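Long-range contacts in 4-hydroxybutyrate CoA-transferase (Porphyromonas gingivalis, PDB 3D3U), which probably transfers coenzyme A between an acyl-CoA and a free carboxylic acid such as acetate or 4-hydroxybutyrate: residues Ile220-Leu225 with Val245-Arg250; Glu264-Ser269 with Pro285-Tyr290; Arg406-Thr411 with Ala421-Ile426. All blocks are in the same frame, centred on the assembly; numbering follows the deposited sequence.

The three contacts follow one another along the chain, each closing before the next opens. Contacts 1 and 2 are neighbours, with centres about 16 Å apart. They meet where CD1 of Ile249 lies 3.7 Å from CG1 of Val266. Both belong to the layers built on the large mixed sheet: contact 1 joins two helices that pack beside it, and contact 2 joins two of its strands, 266-268 and 287-289. Contact 3 lies apart, its centre about 33 Å from that of contact 1 and about 42 Å from that of contact 2. It pairs the last two helices, 403-413 and 418-427, in the outer, C-terminal part of the chain.

Contact 1. Residues Ile220-Leu225 with Val245-Arg250; sequences IPDAVL and VMRMIR
Arg247 NH2 reaches Asp222 OD1 at 3.3 Å in a salt bridge that is also a weak hydrogen bond. It ties helix 219-226 to helix 243-251. These are neighbouring helices of the parallel alpha/beta fold. The first leads from strand 212-215 to strand 235-237, and the second leads on to strand 266-268, so the contact joins two successive beta-alpha-beta crossovers. The two short segments run nearly parallel, with axes 10.7 Å from each other.

The carboxylate of Asp222 comes to the edge of the guanidinium, near its plane. The two flat groups stand almost perpendicular, 87° apart. The N-H of NH2 points fairly straight at OD1, with an angle of 159°. Asp222 has CG anti to the backbone N (chi1 -172°), which brings the carboxylate nearer to the arginine. Arg247 bends at chi2 and chi3 before it presents its tip. Arg226 brings a second guanidinium close to NH1, and Asp222 may partly offset the gathered positive charge.

Beside this polar link the contact is mainly apolar. Leu225 points at the second helix, and its CB also sits at the guanidinium edge, 4.1 Å from Arg247 NH2. Its CD2 comes near the backbone N of Val245, and the residue also rests on Leu215 of strand 212-215. Met248 bends at chi2 and turns its end back toward Leu225. Its CG lies 3.9 Å from Leu225 CG, and its methyl CE is 3.8 Å from Leu225 CB.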
loop_
_atom_site.group_PDB
_atom_site.type_symbol
_atom_site.label_atom_id
_atom_site.label_comp_id
_atom_site.label_asym_id
_atom_site.label_seq_id
_atom_site.Cartn_x
_atom_site.Cartn_y
_atom_site.Cartn_z
ATOM N N ILE A 220 -8.680 11.183 -4.859
ATOM C CA ILE A 220 -9.932 10.485 -4.568
ATOM C C ILE A 220 -10.075 10.118 -3.047
ATOM O O ILE A 220 -11.050 10.586 -2.372
ATOM C CB ILE A 220 -10.158 9.320 -5.512
ATOM C CG1 ILE A 220 -10.587 9.837 -6.890
ATOM C CG2 ILE A 220 -11.249 8.449 -5.020
ATOM C CD1 ILE A 220 -9.428 9.757 -7.993
ATOM N N PRO A 221 -9.132 9.323 -2.497
ATOM C CA PRO A 221 -9.105 9.042 -1.055
ATOM C C PRO A 221 -9.249 10.235 -0.113
ATOM O O PRO A 221 -10.073 10.192 0.840
ATOM C CB PRO A 221 -7.770 8.335 -0.872
ATOM C CG PRO A 221 -7.697 7.498 -2.094
ATOM C CD PRO A 221 -8.094 8.533 -3.211
ATOM N N ASP A 222 -8.489 11.289 -0.356
ATOM C CA ASP A 222 -8.582 12.444 0.490
ATOM C C ASP A 222 -9.888 13.108 0.251
ATOM O O ASP A 222 -10.372 13.773 1.128
ATOM C CB ASP A 222 -7.467 13.431 0.207
ATOM C CG ASP A 222 -7.418 14.554 1.200
ATOM O OD1 ASP A 222 -6.826 14.398 2.295
ATOM O OD2 ASP A 222 -7.969 15.657 0.967
ATOM N N ALA A 223 -10.474 12.943 -0.925
ATOM C CA ALA A 223 -11.802 13.517 -1.182
ATOM C C ALA A 223 -12.786 12.760 -0.351
ATOM O O ALA A 223 -13.688 13.398 0.266
ATOM C CB ALA A 223 -12.202 13.447 -2.651
ATOM N N VAL A 224 -12.598 11.427 -0.295
ATOM C CA VAL A 224 -13.617 10.573 0.280
ATOM C C VAL A 224 -13.691 10.894 1.718
ATOM O O VAL A 224 -14.782 11.004 2.263
ATOM C CB VAL A 224 -13.261 9.135 0.327
ATOM C CG1 VAL A 224 -14.457 8.350 0.863
ATOM C CG2 VAL A 224 -12.851 8.652 -0.984
ATOM N N LEU A 225 -12.527 10.987 2.360
ATOM C CA LEU A 225 -12.476 11.270 3.765
ATOM C C LEU A 225 -13.002 12.676 4.039
ATOM O O LEU A 225 -13.642 12.870 5.036
ATOM C CB LEU A 225 -11.048 11.185 4.203
ATOM C CG LEU A 225 -10.426 10.004 4.909
ATOM C CD1 LEU A 225 -11.248 8.774 4.554
ATOM C CD2 LEU A 225 -9.014 10.101 4.330
ATOM N N VAL A 245 -5.952 9.964 7.004
ATOM C CA VAL A 245 -6.343 9.116 8.131
ATOM C C VAL A 245 -6.091 9.740 9.497
ATOM O O VAL A 245 -6.912 9.519 10.422
ATOM C CB VAL A 245 -5.661 7.736 8.036
ATOM C CG1 VAL A 245 -6.055 6.795 9.223
ATOM C CG2 VAL A 245 -6.129 7.114 6.750
ATOM N N MET A 246 -4.961 10.466 9.621
ATOM C CA MET A 246 -4.552 11.128 10.861
ATOM C C MET A 246 -5.576 12.142 11.270
ATOM O O MET A 246 -6.025 12.233 12.415
ATOM C CB MET A 246 -3.160 11.775 10.700
ATOM C CG MET A 246 -2.622 12.573 11.942
ATOM S SD MET A 246 -0.973 13.099 11.583
ATOM C CE MET A 246 -1.249 14.213 10.184
ATOM N N ARG A 247 -5.948 12.845 10.249
ATOM C CA ARG A 247 -6.835 13.937 10.293
ATOM C C ARG A 247 -8.218 13.462 10.877
ATOM O O ARG A 247 -8.874 14.122 11.713
ATOM C CB ARG A 247 -6.955 14.447 8.822
ATOM C CG ARG A 247 -7.004 15.951 8.691
ATOM C CD ARG A 247 -8.254 16.538 7.947
ATOM N NE ARG A 247 -8.860 15.652 6.929
ATOM C CZ ARG A 247 -8.333 15.475 5.751
ATOM N NH1 ARG A 247 -7.209 16.119 5.455
ATOM N NH2 ARG A 247 -8.899 14.663 4.880
ATOM N N MET A 248 -8.683 12.322 10.408
ATOM C CA MET A 248 -9.960 11.938 10.813
ATOM C C MET A 248 -9.864 11.233 12.142
ATOM O O MET A 248 -10.822 11.243 12.922
ATOM C CB MET A 248 -10.466 10.975 9.805
ATOM C CG MET A 248 -10.539 11.548 8.501
ATOM S SD MET A 248 -12.027 12.547 8.319
ATOM C CE MET A 248 -11.256 13.679 7.035
ATOM N N ILE A 249 -8.743 10.569 12.401
ATOM C CA ILE A 249 -8.584 9.965 13.687
ATOM C C ILE A 249 -8.644 11.128 14.619
ATOM O O ILE A 249 -9.454 11.127 15.515
ATOM C CB ILE A 249 -7.293 9.220 13.818
ATOM C CG1 ILE A 249 -7.338 8.007 12.892
ATOM C CG2 ILE A 249 -7.084 8.871 15.349
ATOM C CD1 ILE A 249 -6.042 7.260 12.756
ATOM N N ARG A 250 -7.840 12.136 14.318
ATOM C CA ARG A 250 -7.852 13.416 15.011
ATOM C C ARG A 250 -9.249 14.027 15.255
ATOM O O ARG A 250 -9.548 14.397 16.361
ATOM C CB ARG A 250 -7.001 14.416 14.253
ATOM C CG ARG A 250 -6.023 15.064 15.098
ATOM C CD ARG A 250 -4.731 14.365 15.106
ATOM N NE ARG A 250 -3.755 15.079 14.318
ATOM C CZ ARG A 250 -2.490 15.303 14.694
ATOM N NH1 ARG A 250 -2.031 14.865 15.893
ATOM N NH2 ARG A 250 -1.687 15.976 13.859
#

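Contact 2. Residues Glu264-Ser269 with Pro285-Tyr290; sequences EKVVTS and PVIECY
Val266 and Thr268 pair with Val286, Glu288 and Tyr290 through a ladder of backbone hydrogen bonds. Two are sound: Val266 N to Val286 O at 2.8 Å, and Tyr290 N to Thr268 O at 2.7 Å. Between them, Glu288 N to Val266 O and Thr268 N to Glu288 O are weak. Beyond the strand ends, Ser269 OG gives a bond of 3.0 Å to Tyr290 O, in the carbonyl plane.

The strands are parallel neighbours, 22° apart. With helix 275-281 between them they form a beta-alpha-beta unit of the large mixed sheet.

Charged contacts are looser. Lys265 bends at chi3 and chi4 and runs across Glu288. Its NZ makes a weak bond of 3.1 Å to Pro285 O and a long salt bridge, 3.9 Å, to Glu288 OE2.

Apolar pairs meet on both faces. Val266 and Ile287 lie side by side, pointing the same way, though their close approach is doubtful in the model. On the face of Val267 and Glu288, Val267 CG1 meets the ring edge of Tyr290 at CE2, 4.0 Å away, and Ile295 of helix 292-295 also packs on Val267.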
loop_
_atom_site.group_PDB
_atom_site.type_symbol
_atom_site.label_atom_id
_atom_site.label_comp_id
_atom_site.label_asym_id
_atom_site.label_seq_id
_atom_site.Cartn_x
_atom_site.Cartn_y
_atom_site.Cartn_z
ATOM N N GLU A 264 -10.969 -0.992 17.806
ATOM C CA GLU A 264 -10.325 0.221 18.298
ATOM C C GLU A 264 -8.949 0.512 17.751
ATOM O O GLU A 264 -8.208 1.203 18.370
ATOM C CB GLU A 264 -10.358 0.303 19.812
ATOM C CG GLU A 264 -11.772 0.295 20.328
ATOM C CD GLU A 264 -11.894 0.753 21.787
ATOM O OE1 GLU A 264 -10.820 0.979 22.404
ATOM O OE2 GLU A 264 -13.070 0.895 22.321
ATOM N N LYS A 265 -8.574 -0.005 16.589
ATOM C CA LYS A 265 -7.246 0.374 16.052
ATOM C C LYS A 265 -7.265 0.396 14.560
ATOM O O LYS A 265 -8.190 -0.173 13.981
ATOM C CB LYS A 265 -6.094 -0.493 16.602
ATOM C CG LYS A 265 -6.427 -1.914 16.899
ATOM C CD LYS A 265 -5.472 -2.476 17.994
ATOM C CE LYS A 265 -5.620 -1.943 19.431
ATOM N NZ LYS A 265 -4.994 -0.652 19.486
ATOM N N VAL A 266 -6.303 1.110 13.967
ATOM C CA VAL A 266 -6.319 1.286 12.532
ATOM C C VAL A 266 -5.265 0.357 12.096
ATOM O O VAL A 266 -4.095 0.513 12.497
ATOM C CB VAL A 266 -5.874 2.673 12.018
ATOM C CG1 VAL A 266 -6.950 3.702 12.101
ATOM C CG2 VAL A 266 -4.864 3.179 12.866
ATOM N N VAL A 267 -5.642 -0.603 11.260
ATOM C CA VAL A 267 -4.644 -1.485 10.770
ATOM C C VAL A 267 -4.289 -1.217 9.329
ATOM O O VAL A 267 -5.182 -1.010 8.548
ATOM C CB VAL A 267 -4.924 -2.935 11.185
ATOM C CG1 VAL A 267 -5.321 -2.893 12.631
ATOM C CG2 VAL A 267 -6.018 -3.655 10.394
ATOM N N THR A 268 -2.992 -1.074 9.023
ATOM C CA THR A 268 -2.402 -1.379 7.699
ATOM C C THR A 268 -1.079 -2.255 7.611
ATOM O O THR A 268 -0.556 -2.973 8.545
ATOM C CB THR A 268 -2.148 -0.064 6.858
ATOM O OG1 THR A 268 -1.446 0.932 7.618
ATOM C CG2 THR A 268 -3.394 0.650 6.596
ATOM N N SER A 269 -0.498 -2.087 6.430
ATOM C CA SER A 269 0.594 -2.846 5.941
ATOM C C SER A 269 1.616 -1.812 5.580
ATOM O O SER A 269 2.759 -2.126 5.521
ATOM C CB SER A 269 0.149 -3.611 4.702
ATOM O OG SER A 269 0.968 -4.718 4.495
ATOM N N PRO A 285 -0.417 3.630 20.422
ATOM C CA PRO A 285 -1.116 2.391 20.683
ATOM C C PRO A 285 -2.144 2.115 19.611
ATOM O O PRO A 285 -2.421 1.024 19.285
ATOM C CB PRO A 285 -1.900 2.700 21.988
ATOM C CG PRO A 285 -1.085 3.748 22.678
ATOM C CD PRO A 285 -0.484 4.545 21.575
ATOM N N VAL A 286 -2.756 3.112 19.071
ATOM C CA VAL A 286 -3.965 2.781 18.360
ATOM C C VAL A 286 -3.709 2.445 16.853
ATOM O O VAL A 286 -4.663 2.168 16.037
ATOM C CB VAL A 286 -4.980 3.862 18.526
ATOM C CG1 VAL A 286 -4.713 5.003 17.529
ATOM C CG2 VAL A 286 -6.210 3.252 18.182
ATOM N N ILE A 287 -2.416 2.478 16.516
ATOM C CA ILE A 287 -1.947 2.170 15.188
ATOM C C ILE A 287 -1.099 0.942 15.236
ATOM O O ILE A 287 -0.272 0.810 16.158
ATOM C CB ILE A 287 -1.188 3.328 14.639
ATOM C CG1 ILE A 287 -2.161 4.194 13.823
ATOM C CG2 ILE A 287 -0.067 2.886 13.721
ATOM C CD1 ILE A 287 -2.238 5.671 14.253
ATOM N N GLU A 288 -1.338 0.048 14.258
ATOM C CA GLU A 288 -0.650 -1.218 14.172
ATOM C C GLU A 288 -0.346 -1.763 12.765
ATOM O O GLU A 288 -1.234 -1.719 11.839
ATOM C CB GLU A 288 -1.433 -2.230 14.951
ATOM C CG GLU A 288 -1.339 -1.920 16.431
ATOM C CD GLU A 288 -2.218 -2.854 17.237
ATOM O OE1 GLU A 288 -3.096 -3.473 16.615
ATOM O OE2 GLU A 288 -2.029 -2.989 18.476
ATOM N N CYS A 289 0.864 -2.320 12.570
ATOM C CA CYS A 289 1.150 -2.837 11.253
ATOM C C CYS A 289 1.089 -4.301 11.179
ATOM O O CYS A 289 1.308 -4.977 12.161
ATOM C CB CYS A 289 2.477 -2.313 10.791
ATOM S SG CYS A 289 2.296 -0.553 10.341
ATOM N N TYR A 290 0.729 -4.790 10.015
ATOM C CA TYR A 290 0.879 -6.184 9.732
ATOM C C TYR A 290 1.276 -6.370 8.300
ATOM O O TYR A 290 1.034 -5.537 7.416
ATOM C CB TYR A 290 -0.434 -6.868 9.848
ATOM C CG TYR A 290 -1.006 -6.799 11.203
ATOM C CD1 TYR A 290 -0.820 -7.835 12.168
ATOM C CD2 TYR A 290 -1.754 -5.686 11.560
ATOM C CE1 TYR A 290 -1.366 -7.722 13.453
ATOM C CE2 TYR A 290 -2.295 -5.563 12.812
ATOM C CZ TYR A 290 -2.104 -6.557 13.728
ATOM O OH TYR A 290 -2.699 -6.249 14.895
#

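Contact 3. Residues Arg406-Thr411 with Ala421-Ile426; sequences RAEALT and ALEEEI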
loop_
_atom_site.group_PDB
_atom_site.type_symbol
_atom_site.label_atom_id
_atom_site.label_comp_id
_atom_site.label_asym_id
_atom_site.label_seq_id
_atom_site.Cartn_x
_atom_site.Cartn_y
_atom_site.Cartn_z
ATOM N N ARG A 406 -25.963 -2.692 -16.605
ATOM C CA ARG A 406 -24.573 -2.369 -16.269
ATOM C C ARG A 406 -24.028 -1.404 -17.367
ATOM O O ARG A 406 -23.481 -0.327 -17.072
ATOM C CB ARG A 406 -23.754 -3.658 -16.160
ATOM C CG ARG A 406 -24.258 -4.666 -15.117
ATOM C CD ARG A 406 -23.762 -6.166 -15.313
ATOM N NE ARG A 406 -22.429 -6.444 -14.781
ATOM C CZ ARG A 406 -22.215 -6.738 -13.504
ATOM N NH1 ARG A 406 -23.252 -6.810 -12.664
ATOM N NH2 ARG A 406 -20.974 -6.948 -13.037
ATOM N N ALA A 407 -24.258 -1.788 -18.630
ATOM C CA ALA A 407 -23.986 -0.982 -19.808
ATOM C C ALA A 407 -24.409 0.498 -19.638
ATOM O O ALA A 407 -23.572 1.473 -19.731
ATOM C CB ALA A 407 -24.723 -1.581 -20.992
ATOM N N GLU A 408 -25.716 0.666 -19.402
ATOM C CA GLU A 408 -26.253 1.977 -19.489
ATOM C C GLU A 408 -26.295 2.718 -18.112
ATOM O O GLU A 408 -26.405 3.936 -18.061
ATOM C CB GLU A 408 -27.460 1.993 -20.466
ATOM C CG GLU A 408 -28.844 2.169 -19.932
ATOM C CD GLU A 408 -29.174 1.136 -18.874
ATOM O OE1 GLU A 408 -30.295 0.526 -18.948
ATOM O OE2 GLU A 408 -28.325 0.931 -17.969
ATOM N N ALA A 409 -26.079 2.006 -17.016
ATOM C CA ALA A 409 -26.234 2.647 -15.771
ATOM C C ALA A 409 -24.916 3.368 -15.652
ATOM O O ALA A 409 -24.777 4.428 -14.972
ATOM C CB ALA A 409 -26.390 1.638 -14.696
ATOM N N LEU A 410 -23.910 2.770 -16.290
ATOM C CA LEU A 410 -22.543 3.315 -16.331
ATOM C C LEU A 410 -22.566 4.542 -17.225
ATOM O O LEU A 410 -22.064 5.614 -16.839
ATOM C CB LEU A 410 -21.617 2.344 -17.032
ATOM C CG LEU A 410 -20.427 1.693 -16.374
ATOM C CD1 LEU A 410 -19.971 2.542 -15.209
ATOM C CD2 LEU A 410 -20.773 0.286 -15.919
ATOM N N THR A 411 -23.130 4.360 -18.428
ATOM C CA THR A 411 -23.146 5.413 -19.431
ATOM C C THR A 411 -23.728 6.701 -18.838
ATOM O O THR A 411 -23.342 7.795 -19.195
ATOM C CB THR A 411 -24.010 4.980 -20.625
ATOM O OG1 THR A 411 -23.290 4.025 -21.397
ATOM C CG2 THR A 411 -24.321 6.155 -21.571
ATOM N N ALA A 421 -21.886 8.735 -27.869
ATOM C CA ALA A 421 -21.095 7.697 -28.535
ATOM C C ALA A 421 -21.440 6.369 -27.764
ATOM O O ALA A 421 -21.939 5.404 -28.353
ATOM C CB ALA A 421 -19.549 8.039 -28.561
ATOM N N LEU A 422 -21.286 6.367 -26.442
ATOM C CA LEU A 422 -21.657 5.236 -25.616
ATOM C C LEU A 422 -23.054 4.672 -25.756
ATOM O O LEU A 422 -23.231 3.471 -25.710
ATOM C CB LEU A 422 -21.408 5.558 -24.150
ATOM C CG LEU A 422 -19.886 5.618 -23.841
ATOM C CD1 LEU A 422 -19.510 6.234 -22.451
ATOM C CD2 LEU A 422 -19.116 4.277 -24.120
ATOM N N GLU A 423 -24.056 5.519 -25.890
ATOM C CA GLU A 423 -25.410 5.067 -25.927
ATOM C C GLU A 423 -25.674 4.427 -27.275
ATOM O O GLU A 423 -26.509 3.503 -27.422
ATOM C CB GLU A 423 -26.325 6.259 -25.776
ATOM C CG GLU A 423 -27.731 5.918 -25.299
ATOM C CD GLU A 423 -27.719 5.344 -23.884
ATOM O OE1 GLU A 423 -27.546 6.155 -22.913
ATOM O OE2 GLU A 423 -27.854 4.085 -23.728
ATOM N N GLU A 424 -24.982 4.964 -28.277
ATOM C CA GLU A 424 -24.938 4.406 -29.619
ATOM C C GLU A 424 -24.487 2.928 -29.581
ATOM O O GLU A 424 -25.117 2.079 -30.184
ATOM C CB GLU A 424 -23.965 5.259 -30.421
ATOM C CG GLU A 424 -24.072 5.137 -31.905
ATOM C CD GLU A 424 -25.501 5.162 -32.351
ATOM O OE1 GLU A 424 -26.107 6.264 -32.335
ATOM O OE2 GLU A 424 -25.999 4.075 -32.726
ATOM N N GLU A 425 -23.432 2.626 -28.825
ATOM C CA GLU A 425 -22.890 1.267 -28.733
ATOM C C GLU A 425 -23.864 0.266 -28.146
ATOM O O GLU A 425 -23.971 -0.826 -28.672
ATOM C CB GLU A 425 -21.585 1.243 -27.921
ATOM C CG GLU A 425 -20.537 0.246 -28.391
ATOM C CD GLU A 425 -19.999 0.654 -29.744
ATOM O OE1 GLU A 425 -19.520 1.810 -29.824
ATOM O OE2 GLU A 425 -20.103 -0.134 -30.734
ATOM N N ILE A 426 -24.539 0.624 -27.050
ATOM C CA ILE A 426 -25.567 -0.230 -26.423
ATOM C C ILE A 426 -26.614 -0.615 -27.438
ATOM O O ILE A 426 -27.007 -1.765 -27.480
ATOM C CB ILE A 426 -26.274 0.481 -25.241
ATOM C CG1 ILE A 426 -25.283 0.615 -24.097
ATOM C CG2 ILE A 426 -27.620 -0.241 -24.807
ATOM C CD1 ILE A 426 -25.909 1.180 -22.848
#
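Ile426 reaches from helix 418-427 toward Ala407 and Thr411 of helix 403-413. From CB, chi1 of -70° sets CG1 anti to the carbonyl carbon, and chi2 near 180° carries the chain straight on. CG1 meets the methyl CB of Ala407 at 3.8 Å. The tip, CD1, lies closer to the same CB, at 3.5 Å. It also approaches Thr411 OG1, 4.1 Å away, as the two side chains pass in opposite directions. CD1 also lies beside Glu408, but the model is too tight there to support any detail.

Thr411 carries the next turn of the contact. Its OG1 gives a hydrogen bond of 3.1 Å to Ala407 O in its own helix. The backbone N of Thr411 bonds to the same oxygen from the opposite face of the carbonyl plane. Two donors therefore grip Ala407 O, and the side-chain bond helps fix the rotation of Thr411. OG1 is then left against CB of Leu422, 3.7 Å away. The methyl CG2 comes 3.9 Å from that CB and 3.5 Å from Glu423 OE1.

Glu423 bends at chi2, which brings its carboxylate nearer to Thr411. The carboxylates of Glu408 and Glu423 do not touch. Leu422 also packs on Ala414, just beyond helix 403-413.

The segments run antiparallel, at 170°, with axes 10.0 Å apart. Ala407 and Thr411 against Leu422 and Ile426 join the two helices of an antiparallel helical hairpin, linked by residues 414-417.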